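Local structure of transcriptional repressor PadR (Bacillus cereus, 6JYI) at residues D11-L16 with P48-L53; Q19-G24 with K72-I77; Y25-V30 with G44-T49; S100-R105 with K119-E124. The protein probably binds DNA as a transcriptional regulator of the PadR-like family, with two copies of the chain in the assembly. One frame throughout, in Å; residues are numbered along the deposited sequence.

Contact 1. Residues D11-L16 with P48-L53; sequences DVVLGL and PTLRQL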
loop_
_atom_site.group_PDB
_atom_site.type_symbol
_atom_site.label_atom_id
_atom_site.label_comp_id
_atom_site.label_asym_id
_atom_site.label_seq_id
_atom_site.Cartn_x
_atom_site.Cartn_y
_atom_site.Cartn_z
ATOM N N ASP A 11 6.507 13.854 7.273
ATOM C CA ASP A 11 6.966 14.465 5.987
ATOM C C ASP A 11 5.898 14.609 4.956
ATOM O O ASP A 11 6.006 15.487 4.098
ATOM C CB ASP A 11 8.141 13.691 5.434
ATOM C CG ASP A 11 9.182 13.539 6.442
ATOM O OD1 ASP A 11 9.663 14.584 6.888
ATOM O OD2 ASP A 11 9.507 12.397 6.843
ATOM N N VAL A 12 4.839 13.797 5.043
ATOM C CA VAL A 12 3.682 14.035 4.209
ATOM C C VAL A 12 3.121 15.431 4.502
ATOM O O VAL A 12 2.870 16.222 3.577
ATOM C CB VAL A 12 2.538 12.992 4.402
ATOM C CG1 VAL A 12 1.349 13.389 3.578
ATOM C CG2 VAL A 12 2.981 11.538 4.070
ATOM N N VAL A 13 2.948 15.729 5.791
ATOM C CA VAL A 13 2.424 17.020 6.224
ATOM C C VAL A 13 3.386 18.137 5.904
ATOM O O VAL A 13 2.989 19.138 5.330
ATOM C CB VAL A 13 2.076 17.006 7.736
ATOM C CG1 VAL A 13 1.707 18.403 8.219
ATOM C CG2 VAL A 13 0.932 15.981 7.980
ATOM N N LEU A 14 4.668 17.969 6.235
ATOM C CA LEU A 14 5.665 19.028 5.932
ATOM C C LEU A 14 5.759 19.291 4.467
ATOM O O LEU A 14 5.792 20.468 4.018
ATOM C CB LEU A 14 7.046 18.676 6.499
ATOM C CG LEU A 14 7.073 18.638 8.032
ATOM C CD1 LEU A 14 8.398 17.992 8.574
ATOM C CD2 LEU A 14 6.943 20.053 8.591
ATOM N N GLY A 15 5.789 18.224 3.673
ATOM C CA GLY A 15 5.785 18.439 2.239
ATOM C C GLY A 15 4.613 19.203 1.698
ATOM O O GLY A 15 4.764 20.060 0.811
ATOM N N LEU A 16 3.433 18.921 2.204
ATOM C CA LEU A 16 2.252 19.650 1.770
ATOM C C LEU A 16 2.379 21.144 2.061
ATOM O O LEU A 16 2.132 21.999 1.192
ATOM C CB LEU A 16 1.021 19.080 2.471
ATOM C CG LEU A 16 0.446 17.793 1.889
ATOM C CD1 LEU A 16 -0.760 17.321 2.767
ATOM C CD2 LEU A 16 0.018 17.998 0.425
ATOM N N PRO A 48 -3.063 14.990 15.392
ATOM C CA PRO A 48 -1.946 14.643 16.285
ATOM C C PRO A 48 -0.584 14.980 15.700
ATOM O O PRO A 48 0.283 15.488 16.414
ATOM C CB PRO A 48 -2.099 13.120 16.452
ATOM C CG PRO A 48 -3.626 12.937 16.423
ATOM C CD PRO A 48 -4.089 13.925 15.365
ATOM N N THR A 49 -0.397 14.727 14.408
ATOM C CA THR A 49 0.864 15.044 13.739
ATOM C C THR A 49 1.075 16.557 13.645
ATOM O O THR A 49 2.180 17.043 13.892
ATOM C CB THR A 49 0.948 14.397 12.339
ATOM O OG1 THR A 49 0.838 12.992 12.471
ATOM C CG2 THR A 49 2.309 14.705 11.632
ATOM N N LEU A 50 0.023 17.300 13.306
ATOM C CA LEU A 50 0.098 18.749 13.266
ATOM C C LEU A 50 0.491 19.307 14.644
ATOM O O LEU A 50 1.408 20.126 14.758
ATOM C CB LEU A 50 -1.235 19.342 12.796
ATOM C CG LEU A 50 -1.562 19.151 11.317
ATOM C CD1 LEU A 50 -3.047 19.403 11.026
ATOM C CD2 LEU A 50 -0.664 20.049 10.483
ATOM N N ARG A 51 -0.125 18.794 15.699
ATOM C CA ARG A 51 0.114 19.302 17.057
ATOM C C ARG A 51 1.564 19.014 17.473
ATOM O O ARG A 51 2.214 19.844 18.100
ATOM C CB ARG A 51 -0.879 18.678 18.053
ATOM C CG ARG A 51 -0.554 18.899 19.551
ATOM C CD ARG A 51 -0.159 20.355 19.960
ATOM N NE ARG A 51 -1.031 21.415 19.439
ATOM C CZ ARG A 51 -2.301 21.615 19.810
ATOM N NH1 ARG A 51 -2.894 20.803 20.690
ATOM N NH2 ARG A 51 -3.001 22.624 19.278
ATOM N N GLN A 52 2.074 17.851 17.089
ATOM C CA GLN A 52 3.442 17.477 17.441
ATOM C C GLN A 52 4.462 18.355 16.698
ATOM O O GLN A 52 5.465 18.833 17.278
ATOM C CB GLN A 52 3.690 16.006 17.134
ATOM C CG GLN A 52 5.116 15.514 17.557
ATOM C CD GLN A 52 5.413 15.773 19.021
ATOM O OE1 GLN A 52 4.527 15.648 19.878
ATOM N NE2 GLN A 52 6.668 16.136 19.330
ATOM N N LEU A 53 4.186 18.581 15.426
ATOM C CA LEU A 53 5.059 19.408 14.598
ATOM C C LEU A 53 5.042 20.842 15.156
ATOM O O LEU A 53 6.074 21.506 15.190
ATOM C CB LEU A 53 4.630 19.351 13.130
ATOM C CG LEU A 53 4.891 18.016 12.431
ATOM C CD1 LEU A 53 4.179 18.015 11.092
ATOM C CD2 LEU A 53 6.433 17.740 12.244
#
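Val13 packs against Leu50, Leu53 and Thr49 at the crossing of two helices. Its CG1 does most of the touching. That methyl lies 3.7 Å from Leu50 CD2 and 3.8 Å from Leu53 CD1, and the Leu50 and Val13 side chains cross at about a right angle. With Val13 CG1 anti to the backbone N (chi1 172°), that methyl is turned to the leucines and CG2 to Thr49, where Val13 CG2 meets Thr49 CG2 at 4.1 Å. The Val13 and Thr49 side chains run past each other in opposite directions. Leu14 adds a looser touch. Its backbone does not aim it at residues 48-53, but the end of the side chain swings over, and Leu14 CD1 comes within 4.2 Å of Leu53 CD2.

The segments of helix 8-19 and helix 46-55 approach to 10.4 Å between axes and cross at -73°. The next shell closes in round these side chains. Ile59 of strand 59-64 touches Leu14, Leu50 and Leu53, and Ile27 of helix 24-35 touches Leu50. Arg10, one turn before Leu14, lies against Thr49 and Leu53. On another side of helix 8-19, Val12 packs on Phe31 and Phe35, and on Met104 of the second subunit.

The two segments meet through methyl groups and no polar bond joins them. The contact therefore rests on apolar burial and on the fit of the methyls.

Contact 2. Residues Q19-G24 with K72-I77; sequences QKELSG and KKMYFI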
loop_
_atom_site.group_PDB
_atom_site.type_symbol
_atom_site.label_atom_id
_atom_site.label_comp_id
_atom_site.label_asym_id
_atom_site.label_seq_id
_atom_site.Cartn_x
_atom_site.Cartn_y
_atom_site.Cartn_z
ATOM N N GLN A 19 4.632 24.215 -0.207
ATOM C CA GLN A 19 4.162 25.235 -1.175
ATOM C C GLN A 19 3.480 26.433 -0.544
ATOM O O GLN A 19 3.798 27.593 -0.860
ATOM C CB GLN A 19 3.184 24.649 -2.171
ATOM C CG GLN A 19 2.711 25.681 -3.149
ATOM C CD GLN A 19 2.221 25.080 -4.439
ATOM O OE1 GLN A 19 2.987 24.446 -5.175
ATOM N NE2 GLN A 19 0.939 25.292 -4.738
ATOM N N LYS A 20 2.468 26.168 0.282
ATOM C CA LYS A 20 1.870 27.262 1.035
ATOM C C LYS A 20 1.129 26.788 2.252
ATOM O O LYS A 20 0.864 25.588 2.414
ATOM C CB LYS A 20 0.967 28.139 0.157
ATOM C CG LYS A 20 -0.438 27.589 -0.040
ATOM C CD LYS A 20 -1.155 28.294 -1.179
ATOM C CE LYS A 20 -2.263 27.409 -1.750
ATOM N NZ LYS A 20 -1.689 26.169 -2.378
ATOM N N GLU A 21 0.849 27.753 3.113
ATOM C CA GLU A 21 0.086 27.527 4.289
ATOM C C GLU A 21 -1.242 26.882 3.897
ATOM O O GLU A 21 -1.816 27.186 2.853
ATOM C CB GLU A 21 -0.109 28.825 5.099
ATOM C CG GLU A 21 -0.946 29.990 4.447
ATOM C CD GLU A 21 -0.127 30.937 3.557
ATOM O OE1 GLU A 21 1.014 30.576 3.158
ATOM O OE2 GLU A 21 -0.651 32.033 3.216
ATOM N N LEU A 22 -1.698 25.978 4.746
ATOM C CA LEU A 22 -2.962 25.293 4.563
ATOM C C LEU A 22 -3.691 25.216 5.891
ATOM O O LEU A 22 -3.055 25.117 6.923
ATOM C CB LEU A 22 -2.681 23.881 4.064
ATOM C CG LEU A 22 -2.094 23.761 2.647
ATOM C CD1 LEU A 22 -1.651 22.292 2.417
ATOM C CD2 LEU A 22 -3.132 24.171 1.643
ATOM N N SER A 23 -5.022 25.314 5.849
ATOM C CA SER A 23 -5.840 25.015 7.010
ATOM C C SER A 23 -5.834 23.507 7.279
ATOM O O SER A 23 -5.499 22.692 6.387
ATOM C CB SER A 23 -7.279 25.456 6.752
ATOM O OG SER A 23 -7.836 24.721 5.666
ATOM N N GLY A 24 -6.265 23.128 8.480
ATOM C CA GLY A 24 -6.526 21.721 8.792
ATOM C C GLY A 24 -7.509 21.082 7.829
ATOM O O GLY A 24 -7.319 19.940 7.385
ATOM N N LYS A 72 -8.833 33.189 8.977
ATOM C CA LYS A 72 -8.678 31.772 8.719
ATOM C C LYS A 72 -7.446 31.326 9.490
ATOM O O LYS A 72 -6.401 31.996 9.409
ATOM C CB LYS A 72 -8.510 31.595 7.210
ATOM C CG LYS A 72 -8.560 30.185 6.644
ATOM C CD LYS A 72 -8.679 30.298 5.112
ATOM C CE LYS A 72 -8.121 29.075 4.362
ATOM N NZ LYS A 72 -8.196 29.281 2.872
ATOM N N LYS A 73 -7.540 30.244 10.264
ATOM C CA LYS A 73 -6.335 29.718 10.921
ATOM C C LYS A 73 -5.655 28.770 9.962
ATOM O O LYS A 73 -6.299 27.889 9.377
ATOM C CB LYS A 73 -6.634 29.049 12.268
ATOM C CG LYS A 73 -7.240 29.992 13.328
ATOM C CD LYS A 73 -7.135 29.387 14.742
ATOM C CE LYS A 73 -7.969 30.145 15.783
ATOM N NZ LYS A 73 -9.458 29.901 15.714
HETATM N N MSE A 74 -4.353 28.973 9.736
HETATM C CA MSE A 74 -3.636 28.110 8.839
HETATM C C MSE A 74 -2.299 27.753 9.440
HETATM O O MSE A 74 -1.770 28.471 10.318
HETATM C CB MSE A 74 -3.477 28.780 7.457
HETATM C CG MSE A 74 -4.862 28.991 6.714
HETATM SE SE MSE A 74 -4.598 29.891 5.012
HETATM C CE MSE A 74 -4.280 28.461 3.841
ATOM N N TYR A 75 -1.767 26.642 8.966
ATOM C CA TYR A 75 -0.464 26.152 9.378
ATOM C C TYR A 75 0.565 26.583 8.391
ATOM O O TYR A 75 0.387 26.417 7.180
ATOM C CB TYR A 75 -0.448 24.619 9.449
ATOM C CG TYR A 75 -1.418 24.080 10.458
ATOM C CD1 TYR A 75 -1.059 23.901 11.792
ATOM C CD2 TYR A 75 -2.721 23.768 10.083
ATOM C CE1 TYR A 75 -1.987 23.435 12.718
ATOM C CE2 TYR A 75 -3.649 23.282 11.001
ATOM C CZ TYR A 75 -3.290 23.131 12.310
ATOM O OH TYR A 75 -4.241 22.642 13.210
ATOM N N PHE A 76 1.684 27.048 8.916
ATOM C CA PHE A 76 2.797 27.504 8.128
ATOM C C PHE A 76 4.023 26.672 8.539
ATOM O O PHE A 76 4.319 26.540 9.728
ATOM C CB PHE A 76 3.109 28.973 8.482
ATOM C CG PHE A 76 2.107 29.985 7.975
ATOM C CD1 PHE A 76 0.851 30.122 8.569
ATOM C CD2 PHE A 76 2.454 30.877 6.947
ATOM C CE1 PHE A 76 -0.052 31.098 8.110
ATOM C CE2 PHE A 76 1.551 31.853 6.497
ATOM C CZ PHE A 76 0.315 31.968 7.074
ATOM N N ILE A 77 4.780 26.197 7.570
ATOM C CA ILE A 77 6.058 25.538 7.857
ATOM C C ILE A 77 7.140 26.564 8.254
ATOM O O ILE A 77 7.159 27.693 7.732
ATOM C CB ILE A 77 6.505 24.689 6.639
ATOM C CG1 ILE A 77 7.544 23.627 7.052
ATOM C CG2 ILE A 77 6.941 25.587 5.470
ATOM C CD1 ILE A 77 7.891 22.632 5.966
HETATM O O HOH W 1 -6.623 25.262 10.354
#
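Leu22 and Tyr75 form a single antiparallel bridge as a hydrogen-bonded pair, with Leu22 N to Tyr75 O at 3.2 Å and a nearly straight bond (173°) from Tyr75 N to Leu22 O at 2.9 Å. Beyond this one bridge, Ser23 and Gly24 stay near the strand.

Glu21 lies along one face of the Phe76 ring. Its CB stands 3.5 Å from the Phe76 ring centroid, almost on the ring normal, as a CH-pi contact. The side chain follows the ring, and Glu21 CD comes 3.5 Å from Phe76 CE2, with the carboxylate turned only 15° from the ring plane. Glu21 CG sits between its own backbone N and carbonyl carbon (chi1 65°), over the ring and 3.7 Å from SE of Met74, a selenomethionine. Tyr75 meets the loop at its ring edge, where Gly24 N lies in plane, 3.6 Å from Tyr75 CE2. A water joins Gly24 N to Lys73 O, accepting from the first at 2.9 Å and donating to the second at 2.8 Å. Ser23 OG caps Asp26 N as the N-cap of helix 24-35.

Strand 72-77 also pairs with strand 59-64. The bridge thus ties the loop between the first two helices to the hairpin, as in winged-helix domains. Two direct bonds and one water fix the backbone there, while Glu21 meets the ring through its aliphatic CB and lays its carboxylate nearly parallel to it, toward CE2.

Contact 3. Residues Y25-V30 with G44-T49; sequences YDIKIV and GMIYPT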
loop_
_atom_site.group_PDB
_atom_site.type_symbol
_atom_site.label_atom_id
_atom_site.label_comp_id
_atom_site.label_asym_id
_atom_site.label_seq_id
_atom_site.Cartn_x
_atom_site.Cartn_y
_atom_site.Cartn_z
ATOM N N TYR A 25 -8.559 21.814 7.497
ATOM C CA TYR A 25 -9.589 21.328 6.580
ATOM C C TYR A 25 -8.930 20.877 5.265
ATOM O O TYR A 25 -9.131 19.754 4.778
ATOM C CB TYR A 25 -10.567 22.452 6.297
ATOM C CG TYR A 25 -11.695 22.141 5.353
ATOM C CD1 TYR A 25 -12.655 21.201 5.675
ATOM C CD2 TYR A 25 -11.838 22.836 4.160
ATOM C CE1 TYR A 25 -13.710 20.930 4.819
ATOM C CE2 TYR A 25 -12.893 22.583 3.298
ATOM C CZ TYR A 25 -13.827 21.635 3.634
ATOM O OH TYR A 25 -14.886 21.366 2.792
ATOM N N ASP A 26 -8.122 21.776 4.718
ATOM C CA ASP A 26 -7.486 21.532 3.445
ATOM C C ASP A 26 -6.454 20.383 3.479
ATOM O O ASP A 26 -6.394 19.586 2.535
ATOM C CB ASP A 26 -6.887 22.821 2.889
ATOM C CG ASP A 26 -7.924 23.677 2.104
ATOM O OD1 ASP A 26 -9.084 23.254 1.876
ATOM O OD2 ASP A 26 -7.566 24.756 1.655
ATOM N N ILE A 27 -5.679 20.283 4.551
ATOM C CA ILE A 27 -4.774 19.184 4.699
ATOM C C ILE A 27 -5.533 17.851 4.663
ATOM O O ILE A 27 -5.129 16.925 3.935
ATOM C CB ILE A 27 -3.968 19.296 6.004
ATOM C CG1 ILE A 27 -3.032 20.498 5.887
ATOM C CG2 ILE A 27 -3.206 18.009 6.250
ATOM C CD1 ILE A 27 -2.348 20.861 7.197
ATOM N N LYS A 28 -6.628 17.761 5.416
ATOM C CA LYS A 28 -7.447 16.569 5.394
ATOM C C LYS A 28 -7.984 16.229 3.986
ATOM O O LYS A 28 -7.996 15.069 3.571
ATOM C CB LYS A 28 -8.600 16.663 6.403
ATOM C CG LYS A 28 -8.115 16.370 7.850
ATOM C CD LYS A 28 -9.157 16.598 8.930
ATOM C CE LYS A 28 -10.313 15.687 8.825
ATOM N NZ LYS A 28 -11.253 15.865 9.954
ATOM N N ILE A 29 -8.462 17.222 3.260
ATOM C CA ILE A 29 -9.054 16.923 1.953
ATOM C C ILE A 29 -7.951 16.448 1.006
ATOM O O ILE A 29 -8.157 15.475 0.305
ATOM C CB ILE A 29 -9.849 18.094 1.369
ATOM C CG1 ILE A 29 -10.868 18.626 2.393
ATOM C CG2 ILE A 29 -10.603 17.645 0.097
ATOM C CD1 ILE A 29 -12.226 17.905 2.438
ATOM N N VAL A 30 -6.783 17.092 1.003
ATOM C CA VAL A 30 -5.681 16.626 0.119
ATOM C C VAL A 30 -5.309 15.192 0.451
ATOM O O VAL A 30 -5.087 14.373 -0.434
ATOM C CB VAL A 30 -4.395 17.468 0.156
ATOM C CG1 VAL A 30 -3.495 17.021 -1.049
ATOM C CG2 VAL A 30 -4.708 18.898 -0.034
ATOM N N GLY A 44 -6.229 9.454 10.319
ATOM C CA GLY A 44 -6.677 9.768 11.688
ATOM C C GLY A 44 -5.596 10.447 12.513
ATOM O O GLY A 44 -5.885 11.095 13.521
HETATM N N MSE A 45 -4.349 10.305 12.075
HETATM C CA MSE A 45 -3.225 10.934 12.752
HETATM C C MSE A 45 -2.872 12.367 12.278
HETATM O O MSE A 45 -1.924 12.933 12.782
HETATM C CB MSE A 45 -2.000 10.017 12.667
HETATM C CG MSE A 45 -2.140 8.795 13.620
HETATM SE SE MSE A 45 -2.454 9.325 15.531
HETATM C CE MSE A 45 -0.695 10.149 15.721
ATOM N N ILE A 46 -3.654 12.957 11.369
ATOM C CA ILE A 46 -3.351 14.318 10.861
ATOM C C ILE A 46 -3.269 15.370 11.962
ATOM O O ILE A 46 -2.274 16.067 12.081
ATOM C CB ILE A 46 -4.352 14.751 9.739
ATOM C CG1 ILE A 46 -4.096 13.931 8.486
ATOM C CG2 ILE A 46 -4.223 16.234 9.396
ATOM C CD1 ILE A 46 -5.113 14.193 7.373
ATOM N N TYR A 47 -4.302 15.515 12.777
ATOM C CA TYR A 47 -4.232 16.531 13.845
ATOM C C TYR A 47 -3.153 16.242 14.906
ATOM O O TYR A 47 -2.387 17.145 15.255
ATOM C CB TYR A 47 -5.610 16.820 14.468
ATOM C CG TYR A 47 -6.427 17.713 13.574
ATOM C CD1 TYR A 47 -6.013 19.025 13.298
ATOM C CD2 TYR A 47 -7.594 17.255 12.978
ATOM C CE1 TYR A 47 -6.748 19.857 12.466
ATOM C CE2 TYR A 47 -8.332 18.086 12.132
ATOM C CZ TYR A 47 -7.887 19.382 11.870
ATOM O OH TYR A 47 -8.602 20.204 11.034
ATOM N N PRO A 48 -3.063 14.990 15.392
ATOM C CA PRO A 48 -1.946 14.643 16.285
ATOM C C PRO A 48 -0.584 14.980 15.700
ATOM O O PRO A 48 0.283 15.488 16.414
ATOM C CB PRO A 48 -2.099 13.120 16.452
ATOM C CG PRO A 48 -3.626 12.937 16.423
ATOM C CD PRO A 48 -4.089 13.925 15.365
ATOM N N THR A 49 -0.397 14.727 14.408
ATOM C CA THR A 49 0.864 15.044 13.739
ATOM C C THR A 49 1.075 16.557 13.645
ATOM O O THR A 49 2.180 17.043 13.892
ATOM C CB THR A 49 0.948 14.397 12.339
ATOM O OG1 THR A 49 0.838 12.992 12.471
ATOM C CG2 THR A 49 2.309 14.705 11.632
#
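Ile27 and Ile46 make the tight, buried part of this contact. Their CG2 methyls meet at 3.8 Å, and the two side chains slide past each other in opposite directions. Beside them, Ile46 CD1 reaches 3.7 Å from Lys28 CG, so the aliphatic stem of the lysine extends the apolar patch. Phe31 packs on Ile46 and Leu22 on Ile27.

Helix 24-35 and helix 46-55 probably correspond to the helix-turn-helix, as in other PadR-family winged-helix domains. By analogy with the family, helix 46-55 is probably the one that reads DNA. Met45 lies just before it. Met45 O accepts from both Thr49 N and Thr49 OG1, the hydroxyl bond being 2.8 Å long and coming from above the carbonyl plane. That ties the Thr49 hydroxyl back to the residue before the helix.

The solvent side has exposed side chains and few contacts. Lys28 CD comes 3.6 Å from Tyr47 CE2, approaching the ring obliquely, and the two side chains cross at about a right angle. The lysine chain bends at chi3 (64°) on its way past the ring. Tyr47 OH comes no closer than 3.9 Å to Tyr25 N, a touch without a bond. Tyr25 and Tyr47 are both exposed.

Contact 4. Residues S100-R105 with K119-E124; sequences SDFLMR and KWIKDE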
loop_
_atom_site.group_PDB
_atom_site.type_symbol
_atom_site.label_atom_id
_atom_site.label_comp_id
_atom_site.label_asym_id
_atom_site.label_seq_id
_atom_site.Cartn_x
_atom_site.Cartn_y
_atom_site.Cartn_z
ATOM N N SER A 100 -3.518 -5.563 1.235
ATOM C CA SER A 100 -4.719 -5.800 0.456
ATOM C C SER A 100 -5.480 -6.995 1.019
ATOM O O SER A 100 -5.133 -8.151 0.738
ATOM C CB SER A 100 -4.360 -6.073 -1.003
ATOM O OG SER A 100 -5.523 -6.340 -1.763
ATOM N N ASP A 101 -6.515 -6.699 1.795
ATOM C CA ASP A 101 -7.472 -7.681 2.302
ATOM C C ASP A 101 -8.088 -8.479 1.140
ATOM O O ASP A 101 -8.236 -9.703 1.232
ATOM C CB ASP A 101 -8.551 -6.938 3.089
ATOM C CG ASP A 101 -9.472 -7.843 3.864
ATOM O OD1 ASP A 101 -9.154 -9.016 4.126
ATOM O OD2 ASP A 101 -10.544 -7.355 4.227
ATOM N N PHE A 102 -8.429 -7.781 0.051
ATOM C CA PHE A 102 -8.955 -8.441 -1.143
ATOM C C PHE A 102 -8.029 -9.543 -1.726
ATOM O O PHE A 102 -8.498 -10.628 -2.041
ATOM C CB PHE A 102 -9.255 -7.427 -2.238
ATOM C CG PHE A 102 -9.562 -8.062 -3.566
ATOM C CD1 PHE A 102 -10.798 -8.654 -3.802
ATOM C CD2 PHE A 102 -8.611 -8.067 -4.591
ATOM C CE1 PHE A 102 -11.078 -9.242 -5.033
ATOM C CE2 PHE A 102 -8.884 -8.656 -5.817
ATOM C CZ PHE A 102 -10.116 -9.252 -6.039
ATOM N N LEU A 103 -6.739 -9.264 -1.897
ATOM C CA LEU A 103 -5.847 -10.287 -2.415
ATOM C C LEU A 103 -5.700 -11.474 -1.447
ATOM O O LEU A 103 -5.509 -12.601 -1.901
ATOM C CB LEU A 103 -4.496 -9.724 -2.829
ATOM C CG LEU A 103 -4.553 -8.773 -4.039
ATOM C CD1 LEU A 103 -3.193 -8.114 -4.326
ATOM C CD2 LEU A 103 -5.071 -9.506 -5.264
HETATM N N MSE A 104 -5.805 -11.227 -0.137
HETATM C CA MSE A 104 -5.740 -12.320 0.842
HETATM C C MSE A 104 -7.020 -13.160 0.790
HETATM O O MSE A 104 -6.960 -14.380 0.939
HETATM C CB MSE A 104 -5.539 -11.744 2.242
HETATM C CG MSE A 104 -5.286 -12.760 3.312
HETATM SE SE MSE A 104 -3.579 -13.707 3.078
HETATM C CE MSE A 104 -2.374 -12.244 3.387
ATOM N N ARG A 105 -8.159 -12.517 0.528
ATOM C CA ARG A 105 -9.427 -13.255 0.351
ATOM C C ARG A 105 -9.312 -14.175 -0.860
ATOM O O ARG A 105 -9.729 -15.338 -0.795
ATOM C CB ARG A 105 -10.617 -12.333 0.150
ATOM C CG ARG A 105 -10.887 -11.318 1.256
ATOM C CD ARG A 105 -11.213 -11.914 2.625
ATOM N NE ARG A 105 -11.431 -10.811 3.576
ATOM C CZ ARG A 105 -12.589 -10.437 4.113
ATOM N NH1 ARG A 105 -13.731 -11.081 3.860
ATOM N NH2 ARG A 105 -12.603 -9.392 4.940
ATOM N N LYS A 119 -18.561 -11.858 -6.515
ATOM C CA LYS A 119 -19.017 -10.573 -5.923
ATOM C C LYS A 119 -17.852 -9.719 -5.497
ATOM O O LYS A 119 -17.807 -8.509 -5.766
ATOM C CB LYS A 119 -19.916 -10.804 -4.697
ATOM C CG LYS A 119 -20.425 -9.517 -3.992
ATOM C CD LYS A 119 -21.210 -8.628 -4.958
ATOM C CE LYS A 119 -22.201 -7.649 -4.268
ATOM N NZ LYS A 119 -21.587 -6.274 -4.096
ATOM N N TRP A 120 -16.925 -10.334 -4.776
ATOM C CA TRP A 120 -15.738 -9.618 -4.329
ATOM C C TRP A 120 -14.948 -9.045 -5.489
ATOM O O TRP A 120 -14.487 -7.891 -5.429
ATOM C CB TRP A 120 -14.859 -10.555 -3.503
ATOM C CG TRP A 120 -15.350 -10.758 -2.117
ATOM C CD1 TRP A 120 -16.180 -9.936 -1.405
ATOM C CD2 TRP A 120 -14.987 -11.816 -1.234
ATOM N NE1 TRP A 120 -16.354 -10.426 -0.142
ATOM C CE2 TRP A 120 -15.634 -11.577 -0.007
ATOM C CE3 TRP A 120 -14.166 -12.936 -1.357
ATOM C CZ2 TRP A 120 -15.505 -12.439 1.096
ATOM C CZ3 TRP A 120 -14.040 -13.783 -0.272
ATOM C CH2 TRP A 120 -14.707 -13.523 0.943
ATOM N N ILE A 121 -14.792 -9.828 -6.558
ATOM C CA ILE A 121 -14.077 -9.346 -7.743
ATOM C C ILE A 121 -14.810 -8.157 -8.366
ATOM O O ILE A 121 -14.195 -7.152 -8.711
ATOM C CB ILE A 121 -13.825 -10.466 -8.796
ATOM C CG1 ILE A 121 -12.729 -11.421 -8.299
ATOM C CG2 ILE A 121 -13.386 -9.865 -10.146
ATOM C CD1 ILE A 121 -12.625 -12.693 -9.107
ATOM N N LYS A 122 -16.128 -8.252 -8.462
ATOM C CA LYS A 122 -16.914 -7.197 -9.095
ATOM C C LYS A 122 -16.845 -5.915 -8.273
ATOM O O LYS A 122 -16.653 -4.822 -8.828
ATOM C CB LYS A 122 -18.375 -7.650 -9.348
ATOM N N ASP A 123 -16.943 -6.050 -6.949
ATOM C CA ASP A 123 -16.743 -4.900 -6.045
ATOM C C ASP A 123 -15.382 -4.219 -6.219
ATOM O O ASP A 123 -15.274 -2.986 -6.184
ATOM C CB ASP A 123 -16.852 -5.334 -4.579
ATOM C CG ASP A 123 -18.226 -5.784 -4.220
ATOM O OD1 ASP A 123 -19.166 -5.375 -4.919
ATOM O OD2 ASP A 123 -18.363 -6.569 -3.261
ATOM N N GLU A 124 -14.350 -5.039 -6.375
ATOM C CA GLU A 124 -12.971 -4.551 -6.531
ATOM C C GLU A 124 -12.760 -3.824 -7.863
ATOM O O GLU A 124 -12.114 -2.767 -7.919
ATOM C CB GLU A 124 -12.006 -5.730 -6.431
ATOM C CG GLU A 124 -10.569 -5.325 -6.288
ATOM C CD GLU A 124 -10.319 -4.598 -4.984
ATOM O OE1 GLU A 124 -11.241 -4.567 -4.123
ATOM O OE2 GLU A 124 -9.194 -4.088 -4.834
#
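Arg105 lies across Trp120 and can be followed atom by atom. Its CB sits 3.7 Å from Trp120 CZ3. CG lies over one face of the indole, offset toward the rim. The chain bends at chi2 (-62°), and Arg105 CD passes 4.2 Å from Trp120 CH2. NE turns back to its own helix, and Arg105 NE gives a straight bond to Asp101 OD1 at 3.0 Å, in the guanidinium plane but from above the carboxylate plane. Arg105 NH2 completes this side-on salt bridge with a 3.0 Å bond to Asp101 OD2, more bent (137°) and tilted from the guanidinium plane. OD2 also takes Glu94 N of the second subunit. Arg105 NH1 comes 3.6 Å from Trp120 CZ2, with the guanidinium standing 87° to the indole, so the two planes are not stacked. Asp101 grips NE and NH2, and Thr91 O of the second subunit takes NH1, so these bonds limit the rotation of the guanidinium.

One turn earlier, Phe102 faces residues 119-124. Glu124 CG stands 3.7 Å from the Phe102 ring centroid as a CH-pi contact over the face, and the carboxylate stacks nearly parallel on the ring. The Glu124 charge is met by Lys128 through OE2. Phe102 CZ touches Ile121 CG1 at 4.1 Å.

Segments 101-105 and 119-124 run roughly antiparallel, the first on helix 101-107, just after strand 97-99, and the second on the long helix 114-142. Leu168 of helix 148-175 packs on Phe102, Ile121 and Glu124. The second subunit adds Tyr88 on Arg105, Val93 on Trp120 and Asp96 bonded to Ser100 OG.

Contacts 1, 2 and 3 form one cluster in the winged-helix part of the chain. The centres of contacts 1 and 3 are about 8 Å apart, and each lies about 11 Å from that of contact 2. Contacts 1 and 3 share helix 46-55, which helix 8-19 and helix 24-35 both touch. Leu50 CD2 of contact 1 meets Ile27 CD1 of contact 3 at 3.8 Å. Tyr75 of contact 2 packs on Leu17, Ile27, Leu50 and Tyr47, linking the hairpin to all three helices. Contact 4 is separate, about 28 to 38 Å away between centres, and lies beside the second subunit. Contact 1 reaches that subunit too.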